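Local coordinates for monovalent Na+/H+ antiporter subunit D (PDB 7D3U), which forms part of the membrane-embedded Mrp complex, a bacterial sodium/proton antiporter, and probably contributes to its ion translocation, at residues A104-Y109 and T454-G459. Numbering follows the deposited sequence.
Sequences AYKRFY and TGIPDG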
ATOM      1  N   ALA A 104      -6.526 -19.771   1.921  1.00 74.16           N
ATOM      2  CA  ALA A 104      -7.722 -19.970   2.732  1.00 74.16           C
ATOM      3  C   ALA A 104      -7.833 -21.396   3.243  1.00 74.16           C
ATOM      4  O   ALA A 104      -8.747 -21.694   4.019  1.00 74.16           O
ATOM      5  CB  ALA A 104      -9.014 -19.595   1.994  1.00 74.16           C
ATOM      6  N   TYR A 105      -6.935 -22.287   2.832  1.00 76.81           N
ATOM      7  CA  TYR A 105      -6.775 -23.588   3.453  1.00 76.81           C
ATOM      8  C   TYR A 105      -5.539 -23.655   4.329  1.00 76.81           C
ATOM      9  O   TYR A 105      -5.449 -24.544   5.179  1.00 76.81           O
ATOM     10  CB  TYR A 105      -6.697 -24.686   2.385  1.00 76.81           C
ATOM     11  CG  TYR A 105      -7.953 -24.832   1.560  1.00 76.81           C
ATOM     12  CD1 TYR A 105      -9.070 -25.476   2.071  1.00 76.81           C
ATOM     13  CD2 TYR A 105      -8.023 -24.325   0.272  1.00 76.81           C
ATOM     14  CE1 TYR A 105     -10.219 -25.614   1.322  1.00 76.81           C
ATOM     15  CE2 TYR A 105      -9.168 -24.455  -0.484  1.00 76.81           C
ATOM     16  CZ  TYR A 105     -10.263 -25.100   0.046  1.00 76.81           C
ATOM     17  OH  TYR A 105     -11.407 -25.234  -0.704  1.00 76.81           O
ATOM     18  N   LYS A 106      -4.594 -22.737   4.143  1.00 75.19           N
ATOM     19  CA  LYS A 106      -3.473 -22.614   5.054  1.00 75.19           C
ATOM     20  C   LYS A 106      -3.972 -22.206   6.436  1.00 75.19           C
ATOM     21  O   LYS A 106      -5.099 -21.738   6.607  1.00 75.19           O
ATOM     22  CB  LYS A 106      -2.469 -21.588   4.531  1.00 75.19           C
ATOM     23  CG  LYS A 106      -2.042 -21.823   3.095  1.00 75.19           C
ATOM     24  CD  LYS A 106      -1.195 -23.073   2.967  1.00 75.19           C
ATOM     25  CE  LYS A 106      -1.016 -23.469   1.516  1.00 75.19           C
ATOM     26  NZ  LYS A 106      -2.063 -24.423   1.070  1.00 75.19           N
ATOM     27  N   ARG A 107      -3.117 -22.399   7.432  1.00 75.81           N
ATOM     28  CA  ARG A 107      -3.500 -22.090   8.798  1.00 75.81           C
ATOM     29  C   ARG A 107      -3.716 -20.594   8.974  1.00 75.81           C
ATOM     30  O   ARG A 107      -2.982 -19.772   8.418  1.00 75.81           O
ATOM     31  CB  ARG A 107      -2.433 -22.583   9.771  1.00 75.81           C
ATOM     32  CG  ARG A 107      -2.529 -24.063  10.080  1.00 75.81           C
ATOM     33  CD  ARG A 107      -3.676 -24.349  11.024  1.00 75.81           C
ATOM     34  NE  ARG A 107      -3.290 -24.153  12.416  1.00 75.81           N
ATOM     35  CZ  ARG A 107      -2.965 -25.139  13.245  1.00 75.81           C
ATOM     36  NH1 ARG A 107      -2.982 -26.394  12.822  1.00 75.81           N
ATOM     37  NH2 ARG A 107      -2.625 -24.868  14.497  1.00 75.81           N
ATOM     38  N   PHE A 108      -4.745 -20.249   9.746  1.00 72.62           N
ATOM     39  CA  PHE A 108      -4.988 -18.881  10.202  1.00 72.62           C
ATOM     40  C   PHE A 108      -5.262 -17.915   9.052  1.00 72.62           C
ATOM     41  O   PHE A 108      -5.035 -16.713   9.181  1.00 72.62           O
ATOM     42  CB  PHE A 108      -3.821 -18.363  11.046  1.00 72.62           C
ATOM     43  CG  PHE A 108      -3.392 -19.302  12.132  1.00 72.62           C
ATOM     44  CD1 PHE A 108      -4.323 -20.031  12.848  1.00 72.62           C
ATOM     45  CD2 PHE A 108      -2.053 -19.462  12.431  1.00 72.62           C
ATOM     46  CE1 PHE A 108      -3.924 -20.896  13.843  1.00 72.62           C
ATOM     47  CE2 PHE A 108      -1.652 -20.324  13.424  1.00 72.62           C
ATOM     48  CZ  PHE A 108      -2.588 -21.043  14.129  1.00 72.62           C
ATOM     49  N   TYR A 109      -5.744 -18.407   7.916  1.00 68.66           N
ATOM     50  CA  TYR A 109      -6.136 -17.453   6.886  1.00 68.66           C
ATOM     51  C   TYR A 109      -7.527 -16.888   7.170  1.00 68.66           C
ATOM     52  O   TYR A 109      -7.706 -15.667   7.088  1.00 68.66           O
ATOM     53  CB  TYR A 109      -6.076 -18.070   5.487  1.00 68.66           C
ATOM     54  CG  TYR A 109      -6.337 -17.073   4.378  1.00 68.66           C
ATOM     55  CD1 TYR A 109      -7.628 -16.809   3.939  1.00 68.66           C
ATOM     56  CD2 TYR A 109      -5.291 -16.393   3.772  1.00 68.66           C
ATOM     57  CE1 TYR A 109      -7.868 -15.906   2.928  1.00 68.66           C
ATOM     58  CE2 TYR A 109      -5.523 -15.484   2.762  1.00 68.66           C
ATOM     59  CZ  TYR A 109      -6.812 -15.244   2.345  1.00 68.66           C
ATOM     60  OH  TYR A 109      -7.045 -14.338   1.338  1.00 68.66           O
ATOM     61  N   THR A 454       9.082 -26.378   6.975  1.00 78.60           N
ATOM     62  CA  THR A 454       8.043 -27.374   7.179  1.00 78.60           C
ATOM     63  C   THR A 454       6.731 -27.006   6.505  1.00 78.60           C
ATOM     64  O   THR A 454       5.814 -27.833   6.479  1.00 78.60           O
ATOM     65  CB  THR A 454       7.800 -27.586   8.675  1.00 78.60           C
ATOM     66  OG1 THR A 454       7.410 -26.345   9.274  1.00 78.60           O
ATOM     67  CG2 THR A 454       9.059 -28.096   9.346  1.00 78.60           C
ATOM     68  N   GLY A 455       6.619 -25.795   5.969  1.00 77.30           N
ATOM     69  CA  GLY A 455       5.424 -25.384   5.262  1.00 77.30           C
ATOM     70  C   GLY A 455       4.271 -25.050   6.180  1.00 77.30           C
ATOM     71  O   GLY A 455       4.150 -25.620   7.268  1.00 77.30           O
ATOM     72  N   ILE A 456       3.419 -24.129   5.758  1.00 75.64           N
ATOM     73  CA  ILE A 456       2.239 -23.789   6.559  1.00 75.64           C
ATOM     74  C   ILE A 456       1.232 -24.929   6.465  1.00 75.64           C
ATOM     75  O   ILE A 456       0.921 -25.382   5.350  1.00 75.64           O
ATOM     76  CB  ILE A 456       1.632 -22.473   6.077  1.00 75.64           C
ATOM     77  CG1 ILE A 456       2.692 -21.372   6.087  1.00 75.64           C
ATOM     78  CG2 ILE A 456       0.460 -22.078   6.949  1.00 75.64           C
ATOM     79  CD1 ILE A 456       2.199 -20.049   5.571  1.00 75.64           C
ATOM     80  N   PRO A 457       0.716 -25.434   7.584  1.00 76.75           N
ATOM     81  CA  PRO A 457      -0.169 -26.606   7.534  1.00 76.75           C
ATOM     82  C   PRO A 457      -1.416 -26.332   6.711  1.00 76.75           C
ATOM     83  O   PRO A 457      -2.194 -25.425   7.009  1.00 76.75           O
ATOM     84  CB  PRO A 457      -0.504 -26.853   9.008  1.00 76.75           C
ATOM     85  CG  PRO A 457       0.629 -26.246   9.754  1.00 76.75           C
ATOM     86  CD  PRO A 457       1.022 -25.036   8.966  1.00 76.75           C
ATOM     87  N   ASP A 458      -1.598 -27.129   5.664  1.00 84.01           N
ATOM     88  CA  ASP A 458      -2.747 -26.982   4.788  1.00 84.01           C
ATOM     89  C   ASP A 458      -3.984 -27.609   5.417  1.00 84.01           C
ATOM     90  O   ASP A 458      -3.902 -28.594   6.156  1.00 84.01           O
ATOM     91  CB  ASP A 458      -2.462 -27.622   3.432  1.00 84.01           C
ATOM     92  CG  ASP A 458      -3.302 -27.034   2.325  1.00 84.01           C
ATOM     93  OD1 ASP A 458      -4.529 -26.927   2.510  1.00 84.01           O
ATOM     94  OD2 ASP A 458      -2.738 -26.671   1.274  1.00 84.01           O
ATOM     95  N   GLY A 459      -5.139 -27.027   5.115  1.00 83.53           N
ATOM     96  CA  GLY A 459      -6.389 -27.508   5.667  1.00 83.53           C
ATOM     97  C   GLY A 459      -6.919 -28.726   4.945  1.00 83.53           C
ATOM     98  O   GLY A 459      -7.496 -29.623   5.567  1.00 83.53           O
TER
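Lys106 and Asp458 form a salt bridge between the two loops, NZ of the lysine meeting OD2 of the acid, although its exact length is doubtful in this model. The lysine side chain starts out pointing away from 454-459 overall; it first runs beside its own backbone N, bends at chi2 (-69°) and turns again at its last torsion (chi4 -92°), which brings the amine back to the carboxylate. The acid has a second task: its OD1 accepts a hydrogen bond from the backbone N of Arg460. That same oxygen lies 3.1 Å from CB of Tyr105, and the carboxylate is tilted 27° from the plane of the tyrosine ring. The lysine charge and the Arg460 N-H would be expected to favour the ionised acid.

Gly459 N donates a weak, bent hydrogen bond to Tyr105 O, and Arg107 N comes 3.2 Å from Pro457 O. The contact joins the short connection between helices 80-101 and 109-125 to the long loop between strands 437-438 and 519-520. A type II turn from Lys106 to Tyr109 leads into helix 109-125, with Phe108 at its N-cap position. This helix belongs to the bundle of a protein of the NADH:quinone oxidoreductase/Mrp antiporter membrane family, so the long loop is held at the end of the bundle, where it meets subunit A.

CG2 of Ile456 packs on CB of Lys106 at 3.8 Å and approaches the backbone N of Arg107 (3.6 Å), while CG of Arg107 lies over the ring of Pro457, 3.6 Å from its CB. Ile456 and Pro457 also pack on Leu758 and His761 of the neighbouring subunit A, and Tyr105 touches a bound dodecyl maltoside.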